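Hydrolase, haloacid dehalogenase-like family (Pseudomonas syringae pv. tomato, PDB 3S6J) probably acts as a sugar phosphatase of the haloacid dehalogenase superfamily, with a metal-binding active site that holds calcium in the crystal. Local coordinates at residues V25-E30 and Q81-L86; K29-A34 and E73-K78; H88-L93 and T122-A127; G146-D151 and A173-L178. All coordinates share one frame; numbering follows the deposited sequence.

Contact 1 (V25-E30 and Q81-L86); sequences VAAWKE and QAYERL
Ala27 and Ala82 bring helices 21-34 and 69-85 together in the helical cap that HAD phosphatases carry beside their Rossmann-like core. The segments run roughly antiparallel, their axes 8.4 Å apart at an angle of 138°, a short distance that two facing alanines allow. Ala27 CB lies 4.0 Å from Ala82 CB and also rests on the backbone N and CB of Tyr83, near the plane of the Tyr83 ring at its edge. Toward the end of helix 69-85, Leu86 sends CD1 to Ala26 CB, 4.3 Å away, and to Ala27.

One salt bridge lies beside this apolar patch. Glu30 is extended beyond CG, its CG anti to the backbone N, which carries the carboxylate across Ala82; CD is 3.7 Å from Ala82 CB. Arg85 bends at chi3 and folds its guanidinium back over Ala82 CA, so that NH2 faces Glu30. The two planes are turned 26° against each other, with Glu30 OE2 at the guanidinium edge. Arg85 NH2 to Glu30 OE2 is modelled at 2.5 Å, shorter than usual and doubtful in its exact length; with an N-H...O angle of 129° the hydrogen bond is weak.

Farther out, the Tyr83 side chain lies near Asp14 of the calcium site, and Tyr83 OH is hydrogen-bonded to Asn124 ND2 of the core.

Contact 2 (K29-A34 and E73-K78); sequences KEALDA and ERLSEK
Ala31 packs on Leu75 and Lys78 in the outer part of the antiparallel helix pair of the HAD cap, away from the calcium site; here the segments of helices 21-34 and 69-85 have their axes 8.6 Å apart. The contact is essentially apolar. Ala31 CB presses on Lys78 CB at 3.5 Å, closer than usual for two carbons, and the Ala31 and Lys78 CA atoms are only 5.1 Å apart.

Leu75 supplies the larger branched group. Its CG is anti to the carbonyl carbon (chi1 -82°), and its CD2 methyl reaches over to the turn of the facing helix, 3.2 Å from Ala31 O and 3.9 Å from Leu32 CD2. The Leu32 and Leu75 side chains meet at about a right angle, methyl against methyl. At the margin, the aliphatic part of Lys78, bent at chi2 and chi4, passes Ala34, whose CB is 4.2 Å from Lys78 CE.

The Lys29-Asp33 salt bridge lies away from Leu75 and Lys78. Lys29 NZ bridges one turn along its own helix to the syn lone pair of Asp33 OD1 at 3.0 Å, and gives a further hydrogen bond to Leu39 O. Arg74 forms a salt bridge with Glu35, while Leu32 and Lys29 turn to helix 41-47, so that helix 21-34 lies against both that helix and helix 69-85.

Contact 3 (H88-L93 and T122-A127); sequences HQIIAL and TINLKA
The 88-93 segment leaves a 3-10 turn and runs as an extended chain past the C-terminal end of the 122-127 helical segment, the two backbones coming nearest at Ala92 and Ala127, 5.3 Å between CA atoms. Ile90 carries most of the contact. Its CG1 stands beside the backbone N and anti to the carbonyl carbon (chi1 -58°), and with an extended chi2 it delivers CD1 to the helix, where the methyl meets Ile123 CG2 at 3.7 Å; the two isoleucines cross at about a right angle. The same CD1 is modelled too close to Asn124 ND2, so that detail is doubtful. The other branch, CG2, reaches Ala127 CB at 4.0 Å.

Helix 118-127 follows strand 110-113 of the parallel sheet of the HAD Rossmann-like core, whereas strand 91-92 joins strand 18-19 in a short, weakly bonded antiparallel pair whose strands lead into and out of the cap. Ile90 and Asn124 both touch Thr18 of that pair. The Asn124 side chain, also held by Tyr83 of helix 69-85, lies about 4 Å from that of Asp14, a calcium ligand.

Farther along, the contact passes to small groups and backbone oxygens. Ala127 CB points at the extended chain and comes 3.5 Å from Ile90 O, while Ala92 CB lies 3.5 Å from Ala127 O, whose hydrogen-bond partner is Lys129 NZ. On the outer side, Ile91 packs on Lys29 of the second subunit.

Contact 4 (G146-D151 and A173-L178); sequences GKPDPD and AIWDML
Lys147 reaches from the loop before helix 151-160 to Asp176 on helix 174-182, in the active-site region of the HAD Rossmann-like core, where Asp12, Asp14 and Asp172 bind calcium. Its CB lies against Trp175, 4.1 Å from Trp175 CB and close to Trp175 O. CG stands beside the backbone N (chi1 -61°), and from there the chain is fully extended. CD and CE pass alongside the Asp176 carboxylate, CE 3.3 Å from Asp176 OD2. At the tip, Lys147 NZ meets Asp176 OD2 at 2.7 Å, in a salt bridge made from the syn side, 21° out of the carboxylate plane. The ammonium also forms a salt bridge with Asp12 OD1 and gives a hydrogen bond to Ala113 O. NZ thus bonds to both Asp12 OD1 and Asp176 OD2, two oxygens that lie close together; a lysine so placed beside the first aspartate is a hallmark of HAD enzymes.

Pro148, joined to Lys147 through a cis peptide bond, packs on Trp175 and Leu178. Its CB touches Leu178 CB at 3.8 Å and meets the edge of the Trp175 ring at CE3; the Pro148 and Trp175 side chains lie side by side and point the same way. Trp175 NE1 points elsewhere, to Arg46 O.

Two local bonds hold the ends of the segments. Asp149 OD1 accepts from Asp151 N in a capping bond ahead of helix 151-160. The other carboxylate oxygen of Asp176, OD1, uses its anti lone pair to accept from Ala173 N at 3.2 Å.

Overall arrangement
Along the chain, contacts 1 and 2 come first, both made by helices 21-34 and 69-85 of the helical cap; their centres are 8 Å apart and they share Lys29 and Glu30. Contact 3 follows, with its centre 14 Å from that of contact 1, and is joined to it through Tyr83, which meets Ile90, Ile123 and Asn124; this links the cap to helix 118-127 of the core. Contact 4 closes the series on the opposite side of the chain's centre from contact 3, their centres 22 Å apart. Contacts 1 and 3 approach the calcium site through Asp14, and contact 4 through Asp12 and Asp172, with Asp176 about 4 Å from the calcium, while contact 2 lies out in the cap.

Contact 1 (V25-E30 and Q81-L86)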
loop_
_atom_site.group_PDB
_atom_site.type_symbol
_atom_site.label_atom_id
_atom_site.label_comp_id
_atom_site.label_asym_id
_atom_site.label_seq_id
_atom_site.Cartn_x
_atom_site.Cartn_y
_atom_site.Cartn_z
ATOM N N VAL E 25 -4.085 4.596 -6.988
ATOM C CA VAL E 25 -3.409 5.484 -6.045
ATOM C C VAL E 25 -2.605 6.600 -6.738
ATOM O O VAL E 25 -2.747 7.780 -6.405
ATOM C CB VAL E 25 -2.491 4.695 -5.052
ATOM C CG1 VAL E 25 -1.846 5.646 -4.065
ATOM C CG2 VAL E 25 -3.288 3.665 -4.290
ATOM N N ALA E 26 -1.766 6.230 -7.695
ATOM C CA ALA E 26 -0.910 7.197 -8.382
ATOM C C ALA E 26 -1.739 8.235 -9.134
ATOM O O ALA E 26 -1.435 9.438 -9.103
ATOM C CB ALA E 26 0.038 6.473 -9.326
ATOM N N ALA E 27 -2.815 7.770 -9.766
ATOM C CA ALA E 27 -3.756 8.641 -10.469
ATOM C C ALA E 27 -4.433 9.645 -9.531
ATOM O O ALA E 27 -4.570 10.823 -9.875
ATOM C CB ALA E 27 -4.807 7.810 -11.211
ATOM N N TRP E 28 -4.896 9.179 -8.368
ATOM C CA TRP E 28 -5.462 10.106 -7.397
ATOM C C TRP E 28 -4.417 11.101 -6.896
ATOM O O TRP E 28 -4.715 12.288 -6.750
ATOM C CB TRP E 28 -6.140 9.380 -6.231
ATOM C CG TRP E 28 -7.507 8.921 -6.605
ATOM C CD1 TRP E 28 -7.931 7.633 -6.743
ATOM C CD2 TRP E 28 -8.623 9.754 -6.963
ATOM N NE1 TRP E 28 -9.236 7.608 -7.143
ATOM C CE2 TRP E 28 -9.692 8.896 -7.284
ATOM C CE3 TRP E 28 -8.821 11.138 -7.028
ATOM C CZ2 TRP E 28 -10.951 9.375 -7.673
ATOM C CZ3 TRP E 28 -10.078 11.619 -7.408
ATOM C CH2 TRP E 28 -11.125 10.742 -7.725
ATOM N N LYS E 29 -3.197 10.614 -6.650
ATOM C CA LYS E 29 -2.128 11.450 -6.115
ATOM C C LYS E 29 -1.819 12.626 -7.042
ATOM O O LYS E 29 -1.667 13.764 -6.599
ATOM C CB LYS E 29 -0.859 10.626 -5.862
ATOM C CG LYS E 29 0.323 11.453 -5.361
ATOM C CD LYS E 29 -0.031 12.193 -4.053
ATOM C CE LYS E 29 1.235 12.709 -3.389
ATOM N NZ LYS E 29 0.962 13.799 -2.416
ATOM N N GLU E 30 -1.745 12.326 -8.328
ATOM C CA GLU E 30 -1.470 13.302 -9.373
ATOM C C GLU E 30 -2.612 14.294 -9.506
ATOM O O GLU E 30 -2.384 15.511 -9.620
ATOM C CB GLU E 30 -1.236 12.561 -10.692
ATOM C CG GLU E 30 -1.246 13.421 -11.925
ATOM C CD GLU E 30 -0.726 12.653 -13.132
ATOM O OE1 GLU E 30 -0.219 11.527 -12.944
ATOM O OE2 GLU E 30 -0.819 13.164 -14.269
ATOM N N GLN E 81 -8.080 10.859 -16.423
ATOM C CA GLN E 81 -7.031 11.121 -17.385
ATOM C C GLN E 81 -5.712 10.484 -16.953
ATOM O O GLN E 81 -5.063 9.806 -17.751
ATOM C CB GLN E 81 -6.890 12.625 -17.627
ATOM C CG GLN E 81 -8.082 13.214 -18.404
ATOM C CD GLN E 81 -8.451 14.639 -17.999
ATOM O OE1 GLN E 81 -7.581 15.474 -17.714
ATOM N NE2 GLN E 81 -9.755 14.923 -17.977
ATOM N N ALA E 82 -5.317 10.679 -15.698
ATOM C CA ALA E 82 -4.072 10.077 -15.227
ATOM C C ALA E 82 -4.153 8.555 -15.283
ATOM O O ALA E 82 -3.171 7.892 -15.611
ATOM C CB ALA E 82 -3.710 10.556 -13.832
ATOM N N TYR E 83 -5.322 8.002 -14.977
ATOM C CA TYR E 83 -5.485 6.550 -15.022
ATOM C C TYR E 83 -5.286 6.052 -16.452
ATOM O O TYR E 83 -4.517 5.134 -16.679
ATOM C CB TYR E 83 -6.859 6.116 -14.493
ATOM C CG TYR E 83 -6.933 4.649 -14.116
ATOM C CD1 TYR E 83 -7.582 3.717 -14.932
ATOM C CD2 TYR E 83 -6.340 4.189 -12.945
ATOM C CE1 TYR E 83 -7.649 2.377 -14.579
ATOM C CE2 TYR E 83 -6.386 2.854 -12.590
ATOM C CZ TYR E 83 -7.041 1.955 -13.405
ATOM O OH TYR E 83 -7.069 0.636 -13.021
ATOM N N GLU E 84 -5.980 6.659 -17.408
ATOM C CA GLU E 84 -5.842 6.280 -18.802
ATOM C C GLU E 84 -4.363 6.188 -19.155
ATOM O O GLU E 84 -3.926 5.232 -19.807
ATOM C CB GLU E 84 -6.529 7.296 -19.729
ATOM C CG GLU E 84 -8.020 7.528 -19.456
ATOM C CD GLU E 84 -8.645 8.562 -20.405
ATOM O OE1 GLU E 84 -9.681 9.185 -20.033
ATOM O OE2 GLU E 84 -8.091 8.757 -21.521
ATOM N N ARG E 85 -3.580 7.177 -18.724
ATOM C CA ARG E 85 -2.160 7.197 -19.073
ATOM C C ARG E 85 -1.425 6.007 -18.469
ATOM O O ARG E 85 -0.343 5.654 -18.904
ATOM C CB ARG E 85 -1.504 8.518 -18.660
ATOM C CG ARG E 85 -1.990 9.722 -19.475
ATOM C CD ARG E 85 -1.213 10.994 -19.177
ATOM N NE ARG E 85 -1.420 11.489 -17.817
ATOM C CZ ARG E 85 -2.314 12.417 -17.470
ATOM N NH1 ARG E 85 -3.110 12.965 -18.387
ATOM N NH2 ARG E 85 -2.417 12.793 -16.197
ATOM N N LEU E 86 -2.021 5.367 -17.476
ATOM C CA LEU E 86 -1.364 4.238 -16.836
ATOM C C LEU E 86 -1.950 2.885 -17.269
ATOM O O LEU E 86 -1.591 1.834 -16.727
ATOM C CB LEU E 86 -1.447 4.387 -15.320
ATOM C CG LEU E 86 -0.804 5.656 -14.774
ATOM C CD1 LEU E 86 -1.325 5.975 -13.385
ATOM C CD2 LEU E 86 0.704 5.540 -14.779
#

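Contact 2 (K29-A34 and E73-K78)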
loop_
_atom_site.group_PDB
_atom_site.type_symbol
_atom_site.label_atom_id
_atom_site.label_comp_id
_atom_site.label_asym_id
_atom_site.label_seq_id
_atom_site.Cartn_x
_atom_site.Cartn_y
_atom_site.Cartn_z
ATOM N N LYS E 29 -3.197 10.614 -6.650
ATOM C CA LYS E 29 -2.128 11.450 -6.115
ATOM C C LYS E 29 -1.819 12.626 -7.042
ATOM O O LYS E 29 -1.667 13.764 -6.599
ATOM C CB LYS E 29 -0.859 10.626 -5.862
ATOM C CG LYS E 29 0.323 11.453 -5.361
ATOM C CD LYS E 29 -0.031 12.193 -4.053
ATOM C CE LYS E 29 1.235 12.709 -3.389
ATOM N NZ LYS E 29 0.962 13.799 -2.416
ATOM N N GLU E 30 -1.745 12.326 -8.328
ATOM C CA GLU E 30 -1.470 13.302 -9.373
ATOM C C GLU E 30 -2.612 14.294 -9.506
ATOM O O GLU E 30 -2.384 15.511 -9.620
ATOM C CB GLU E 30 -1.236 12.561 -10.692
ATOM C CG GLU E 30 -1.246 13.421 -11.925
ATOM C CD GLU E 30 -0.726 12.653 -13.132
ATOM O OE1 GLU E 30 -0.219 11.527 -12.944
ATOM O OE2 GLU E 30 -0.819 13.164 -14.269
ATOM N N ALA E 31 -3.846 13.795 -9.466
ATOM C CA ALA E 31 -5.015 14.696 -9.458
ATOM C C ALA E 31 -5.080 15.607 -8.239
ATOM O O ALA E 31 -5.404 16.797 -8.360
ATOM C CB ALA E 31 -6.313 13.922 -9.589
ATOM N N LEU E 32 -4.799 15.058 -7.067
ATOM C CA LEU E 32 -4.875 15.831 -5.827
ATOM C C LEU E 32 -3.750 16.866 -5.716
ATOM O O LEU E 32 -3.965 17.990 -5.233
ATOM C CB LEU E 32 -4.904 14.913 -4.600
ATOM C CG LEU E 32 -6.208 14.116 -4.419
ATOM C CD1 LEU E 32 -6.001 12.813 -3.617
ATOM C CD2 LEU E 32 -7.256 14.958 -3.750
ATOM N N ASP E 33 -2.554 16.478 -6.149
ATOM C CA ASP E 33 -1.417 17.399 -6.185
ATOM C C ASP E 33 -1.714 18.563 -7.128
ATOM O O ASP E 33 -1.409 19.711 -6.810
ATOM C CB ASP E 33 -0.129 16.699 -6.627
ATOM C CG ASP E 33 0.472 15.812 -5.537
ATOM O OD1 ASP E 33 0.003 15.853 -4.373
ATOM O OD2 ASP E 33 1.436 15.068 -5.845
ATOM N N ALA E 34 -2.310 18.265 -8.282
ATOM C CA ALA E 34 -2.670 19.295 -9.282
ATOM C C ALA E 34 -3.609 20.341 -8.707
ATOM O O ALA E 34 -3.719 21.456 -9.225
ATOM C CB ALA E 34 -3.331 18.659 -10.480
ATOM N N GLU E 73 -15.494 17.409 -9.235
ATOM C CA GLU E 73 -15.681 17.090 -10.638
ATOM C C GLU E 73 -14.361 17.164 -11.395
ATOM O O GLU E 73 -14.014 16.249 -12.150
ATOM C CB GLU E 73 -16.697 18.070 -11.242
ATOM C CG GLU E 73 -17.886 17.421 -11.935
ATOM C CD GLU E 73 -17.759 17.416 -13.455
ATOM O OE1 GLU E 73 -18.802 17.596 -14.141
ATOM O OE2 GLU E 73 -16.617 17.239 -13.961
ATOM N N ARG E 74 -13.624 18.257 -11.207
ATOM C CA ARG E 74 -12.319 18.400 -11.855
ATOM C C ARG E 74 -11.327 17.334 -11.373
ATOM O O ARG E 74 -10.576 16.779 -12.176
ATOM C CB ARG E 74 -11.731 19.814 -11.677
ATOM C CG ARG E 74 -12.442 20.890 -12.498
ATOM C CD ARG E 74 -11.617 22.171 -12.645
ATOM N NE ARG E 74 -10.810 22.438 -11.460
ATOM C CZ ARG E 74 -11.233 23.111 -10.394
ATOM N NH1 ARG E 74 -12.459 23.610 -10.354
ATOM N NH2 ARG E 74 -10.419 23.285 -9.367
ATOM N N LEU E 75 -11.314 17.057 -10.070
ATOM C CA LEU E 75 -10.418 16.026 -9.532
ATOM C C LEU E 75 -10.723 14.692 -10.196
ATOM O O LEU E 75 -9.818 13.969 -10.628
ATOM C CB LEU E 75 -10.578 15.892 -8.020
ATOM C CG LEU E 75 -9.809 16.910 -7.193
ATOM C CD1 LEU E 75 -10.411 16.969 -5.793
ATOM C CD2 LEU E 75 -8.314 16.571 -7.155
ATOM N N SER E 76 -12.013 14.380 -10.275
ATOM C CA SER E 76 -12.483 13.195 -10.975
ATOM C C SER E 76 -11.942 13.140 -12.412
ATOM O O SER E 76 -11.327 12.152 -12.805
ATOM C CB SER E 76 -14.010 13.161 -10.971
ATOM O OG SER E 76 -14.485 11.939 -11.499
ATOM N N GLU E 77 -12.155 14.202 -13.189
ATOM C CA GLU E 77 -11.606 14.250 -14.543
ATOM C C GLU E 77 -10.094 14.036 -14.582
ATOM O O GLU E 77 -9.593 13.279 -15.407
ATOM C CB GLU E 77 -11.966 15.570 -15.248
ATOM C CG GLU E 77 -13.411 15.654 -15.706
ATOM C CD GLU E 77 -13.688 16.864 -16.614
ATOM O OE1 GLU E 77 -13.301 16.832 -17.815
ATOM O OE2 GLU E 77 -14.306 17.843 -16.126
ATOM N N LYS E 78 -9.371 14.726 -13.706
ATOM C CA LYS E 78 -7.917 14.589 -13.630
ATOM C C LYS E 78 -7.536 13.154 -13.341
ATOM O O LYS E 78 -6.586 12.628 -13.905
ATOM C CB LYS E 78 -7.334 15.491 -12.539
ATOM C CG LYS E 78 -6.537 16.677 -13.072
ATOM C CD LYS E 78 -7.335 17.950 -13.054
ATOM C CE LYS E 78 -6.440 19.177 -13.295
ATOM N NZ LYS E 78 -5.502 18.986 -14.463
#

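Contact 3 (H88-L93 and T122-A127)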
loop_
_atom_site.group_PDB
_atom_site.type_symbol
_atom_site.label_atom_id
_atom_site.label_comp_id
_atom_site.label_asym_id
_atom_site.label_seq_id
_atom_site.Cartn_x
_atom_site.Cartn_y
_atom_site.Cartn_z
ATOM N N HIS E 88 -1.663 0.637 -19.586
ATOM C CA HIS E 88 -0.895 -0.513 -20.060
ATOM C C HIS E 88 -0.056 -1.171 -18.961
ATOM O O HIS E 88 0.603 -2.188 -19.190
ATOM C CB HIS E 88 -0.019 -0.114 -21.245
ATOM C CG HIS E 88 -0.794 0.438 -22.396
ATOM N ND1 HIS E 88 -1.009 1.787 -22.575
ATOM C CD2 HIS E 88 -1.431 -0.181 -23.426
ATOM C CE1 HIS E 88 -1.730 1.983 -23.666
ATOM N NE2 HIS E 88 -1.999 0.800 -24.198
ATOM N N GLN E 89 -0.078 -0.584 -17.771
ATOM C CA GLN E 89 0.675 -1.138 -16.653
ATOM C C GLN E 89 -0.131 -2.233 -15.972
ATOM O O GLN E 89 0.421 -3.058 -15.235
ATOM C CB GLN E 89 1.015 -0.034 -15.642
ATOM C CG GLN E 89 2.043 0.962 -16.149
ATOM C CD GLN E 89 2.509 1.913 -15.060
ATOM O OE1 GLN E 89 2.019 1.865 -13.928
ATOM N NE2 GLN E 89 3.455 2.786 -15.395
ATOM N N ILE E 90 -1.436 -2.239 -16.246
ATOM C CA ILE E 90 -2.373 -3.101 -15.542
ATOM C C ILE E 90 -2.366 -4.540 -16.024
ATOM O O ILE E 90 -2.671 -4.834 -17.180
ATOM C CB ILE E 90 -3.811 -2.563 -15.622
ATOM C CG1 ILE E 90 -3.871 -1.148 -15.050
ATOM C CG2 ILE E 90 -4.777 -3.515 -14.887
ATOM C CD1 ILE E 90 -5.266 -0.618 -14.927
ATOM N N ILE E 91 -2.049 -5.434 -15.099
ATOM C CA ILE E 91 -1.906 -6.849 -15.380
ATOM C C ILE E 91 -2.990 -7.588 -14.595
ATOM O O ILE E 91 -3.490 -7.078 -13.586
ATOM C CB ILE E 91 -0.489 -7.301 -14.950
ATOM C CG1 ILE E 91 0.544 -6.367 -15.607
ATOM C CG2 ILE E 91 -0.243 -8.761 -15.292
ATOM C CD1 ILE E 91 1.782 -6.016 -14.735
ATOM N N ALA E 92 -3.396 -8.756 -15.080
ATOM C CA ALA E 92 -4.351 -9.570 -14.346
ATOM C C ALA E 92 -3.587 -10.150 -13.166
ATOM O O ALA E 92 -2.406 -10.465 -13.302
ATOM C CB ALA E 92 -4.898 -10.676 -15.234
ATOM N N LEU E 93 -4.235 -10.258 -12.006
ATOM C CA LEU E 93 -3.620 -10.926 -10.846
ATOM C C LEU E 93 -3.600 -12.454 -11.027
ATOM O O LEU E 93 -4.482 -12.988 -11.684
ATOM C CB LEU E 93 -4.390 -10.558 -9.570
ATOM C CG LEU E 93 -4.038 -9.201 -8.956
ATOM C CD1 LEU E 93 -5.182 -8.602 -8.130
ATOM C CD2 LEU E 93 -2.749 -9.336 -8.132
ATOM N N THR E 122 -13.677 -0.460 -17.788
ATOM C CA THR E 122 -13.357 -0.974 -19.126
ATOM C C THR E 122 -11.867 -1.265 -19.265
ATOM O O THR E 122 -11.469 -2.258 -19.873
ATOM C CB THR E 122 -13.792 -0.004 -20.245
ATOM O OG1 THR E 122 -15.209 0.215 -20.172
ATOM C CG2 THR E 122 -13.449 -0.596 -21.596
ATOM N N ILE E 123 -11.046 -0.396 -18.687
ATOM C CA ILE E 123 -9.600 -0.573 -18.702
ATOM C C ILE E 123 -9.160 -1.862 -17.991
ATOM O O ILE E 123 -8.388 -2.654 -18.541
ATOM C CB ILE E 123 -8.882 0.653 -18.094
ATOM C CG1 ILE E 123 -8.964 1.840 -19.064
ATOM C CG2 ILE E 123 -7.438 0.314 -17.730
ATOM C CD1 ILE E 123 -8.818 3.206 -18.416
ATOM N N ASN E 124 -9.645 -2.087 -16.775
ATOM C CA ASN E 124 -9.181 -3.254 -16.033
ATOM C C ASN E 124 -9.616 -4.555 -16.701
ATOM O O ASN E 124 -8.882 -5.533 -16.701
ATOM C CB ASN E 124 -9.662 -3.204 -14.587
ATOM C CG ASN E 124 -9.250 -1.930 -13.883
ATOM O OD1 ASN E 124 -10.056 -1.286 -13.203
ATOM N ND2 ASN E 124 -7.993 -1.560 -14.035
ATOM N N LEU E 125 -10.816 -4.547 -17.275
ATOM C CA LEU E 125 -11.381 -5.721 -17.929
ATOM C C LEU E 125 -10.530 -6.204 -19.103
ATOM O O LEU E 125 -10.451 -7.400 -19.366
ATOM C CB LEU E 125 -12.796 -5.418 -18.416
ATOM C CG LEU E 125 -13.895 -5.165 -17.386
ATOM C CD1 LEU E 125 -15.123 -4.622 -18.076
ATOM C CD2 LEU E 125 -14.239 -6.428 -16.644
ATOM N N LYS E 126 -9.911 -5.269 -19.818
ATOM C CA LYS E 126 -8.974 -5.620 -20.885
ATOM C C LYS E 126 -7.890 -6.570 -20.367
ATOM O O LYS E 126 -7.540 -7.547 -21.029
ATOM C CB LYS E 126 -8.315 -4.365 -21.468
ATOM C CG LYS E 126 -9.274 -3.217 -21.768
ATOM C CD LYS E 126 -9.971 -3.398 -23.107
ATOM C CE LYS E 126 -10.704 -2.128 -23.535
ATOM N NZ LYS E 126 -11.110 -2.169 -24.974
ATOM N N ALA E 127 -7.353 -6.280 -19.184
ATOM C CA ALA E 127 -6.283 -7.097 -18.631
ATOM C C ALA E 127 -6.744 -8.527 -18.398
ATOM O O ALA E 127 -5.935 -9.432 -18.311
ATOM C CB ALA E 127 -5.764 -6.493 -17.336
#

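Contact 4 (G146-D151 and A173-L178)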
loop_
_atom_site.group_PDB
_atom_site.type_symbol
_atom_site.label_atom_id
_atom_site.label_comp_id
_atom_site.label_asym_id
_atom_site.label_seq_id
_atom_site.Cartn_x
_atom_site.Cartn_y
_atom_site.Cartn_z
ATOM N N GLY E 146 -21.702 4.298 -3.919
ATOM C CA GLY E 146 -20.642 3.330 -4.063
ATOM C C GLY E 146 -20.324 2.714 -2.722
ATOM O O GLY E 146 -20.966 3.014 -1.707
ATOM N N LYS E 147 -19.324 1.849 -2.714
ATOM C CA LYS E 147 -18.899 1.228 -1.476
ATOM C C LYS E 147 -18.472 2.303 -0.478
ATOM O O LYS E 147 -17.949 3.350 -0.865
ATOM C CB LYS E 147 -17.777 0.242 -1.756
ATOM C CG LYS E 147 -18.187 -0.881 -2.701
ATOM C CD LYS E 147 -16.951 -1.573 -3.282
ATOM C CE LYS E 147 -17.320 -2.521 -4.417
ATOM N NZ LYS E 147 -16.118 -3.148 -5.037
ATOM N N PRO E 148 -18.690 2.051 0.821
ATOM C CA PRO E 148 -19.186 0.807 1.422
ATOM C C PRO E 148 -20.715 0.657 1.487
ATOM O O PRO E 148 -21.203 -0.258 2.173
ATOM C CB PRO E 148 -18.628 0.906 2.829
ATOM C CG PRO E 148 -18.835 2.382 3.133
ATOM C CD PRO E 148 -18.274 3.012 1.866
ATOM N N ASP E 149 -21.466 1.542 0.826
ATOM C CA ASP E 149 -22.899 1.326 0.685
ATOM C C ASP E 149 -23.130 -0.003 -0.046
ATOM O O ASP E 149 -22.378 -0.364 -0.960
ATOM C CB ASP E 149 -23.566 2.480 -0.051
ATOM C CG ASP E 149 -25.082 2.449 0.075
ATOM O OD1 ASP E 149 -25.723 1.601 -0.598
ATOM O OD2 ASP E 149 -25.625 3.276 0.848
ATOM N N PRO E 150 -24.136 -0.764 0.402
ATOM C CA PRO E 150 -24.436 -2.102 -0.118
ATOM C C PRO E 150 -25.026 -2.071 -1.529
ATOM O O PRO E 150 -25.246 -3.135 -2.122
ATOM C CB PRO E 150 -25.502 -2.626 0.854
ATOM C CG PRO E 150 -25.454 -1.727 2.034
ATOM C CD PRO E 150 -24.999 -0.407 1.538
ATOM N N ASP E 151 -25.290 -0.878 -2.047
ATOM C CA ASP E 151 -25.943 -0.732 -3.342
ATOM C C ASP E 151 -25.395 -1.638 -4.419
ATOM O O ASP E 151 -26.147 -2.406 -5.026
ATOM C CB ASP E 151 -25.870 0.713 -3.826
ATOM C CG ASP E 151 -27.170 1.452 -3.622
ATOM O OD1 ASP E 151 -27.996 0.962 -2.815
ATOM O OD2 ASP E 151 -27.367 2.507 -4.272
ATOM N N ALA E 173 -10.607 -4.693 -0.239
ATOM C CA ALA E 173 -10.623 -3.495 0.584
ATOM C C ALA E 173 -11.599 -3.575 1.767
ATOM O O ALA E 173 -12.627 -4.263 1.723
ATOM C CB ALA E 173 -10.893 -2.257 -0.287
ATOM N N ILE E 174 -11.232 -2.885 2.837
ATOM C CA ILE E 174 -12.104 -2.647 3.975
ATOM C C ILE E 174 -13.515 -2.363 3.455
ATOM O O ILE E 174 -14.503 -2.910 3.936
ATOM C CB ILE E 174 -11.540 -1.434 4.778
ATOM C CG1 ILE E 174 -10.436 -1.899 5.747
ATOM C CG2 ILE E 174 -12.624 -0.693 5.505
ATOM C CD1 ILE E 174 -9.572 -0.718 6.293
ATOM N N TRP E 175 -13.582 -1.533 2.419
ATOM C CA TRP E 175 -14.849 -1.074 1.862
ATOM C C TRP E 175 -15.718 -2.163 1.257
ATOM O O TRP E 175 -16.922 -2.084 1.375
ATOM C CB TRP E 175 -14.587 0.070 0.877
ATOM C CG TRP E 175 -13.539 0.954 1.449
ATOM C CD1 TRP E 175 -12.281 1.149 0.971
ATOM C CD2 TRP E 175 -13.628 1.700 2.672
ATOM N NE1 TRP E 175 -11.592 1.995 1.799
ATOM C CE2 TRP E 175 -12.395 2.350 2.852
ATOM C CE3 TRP E 175 -14.637 1.887 3.628
ATOM C CZ2 TRP E 175 -12.135 3.186 3.950
ATOM C CZ3 TRP E 175 -14.386 2.726 4.709
ATOM C CH2 TRP E 175 -13.139 3.360 4.862
ATOM N N ASP E 176 -15.110 -3.176 0.633
ATOM C CA ASP E 176 -15.838 -4.356 0.135
ATOM C C ASP E 176 -16.416 -5.171 1.280
ATOM O O ASP E 176 -17.548 -5.647 1.207
ATOM C CB ASP E 176 -14.912 -5.293 -0.673
ATOM C CG ASP E 176 -14.392 -4.663 -1.954
ATOM O OD1 ASP E 176 -13.212 -4.267 -1.964
ATOM O OD2 ASP E 176 -15.140 -4.581 -2.957
HETATM N N MSE E 177 -15.618 -5.350 2.329
HETATM C CA MSE E 177 -16.026 -6.143 3.479
HETATM C C MSE E 177 -17.147 -5.454 4.253
HETATM O O MSE E 177 -18.141 -6.083 4.615
HETATM C CB MSE E 177 -14.829 -6.427 4.398
HETATM C CG MSE E 177 -13.724 -7.265 3.763
HETATM SE SE MSE E 177 -14.434 -8.936 2.999
HETATM C CE MSE E 177 -14.498 -8.404 1.133
ATOM N N LEU E 178 -16.960 -4.161 4.498
ATOM C CA LEU E 178 -17.980 -3.322 5.097
ATOM C C LEU E 178 -19.311 -3.425 4.324
ATOM O O LEU E 178 -20.357 -3.751 4.910
ATOM C CB LEU E 178 -17.479 -1.870 5.153
ATOM C CG LEU E 178 -17.008 -1.277 6.498
ATOM C CD1 LEU E 178 -16.535 -2.282 7.513
ATOM C CD2 LEU E 178 -15.965 -0.192 6.302
#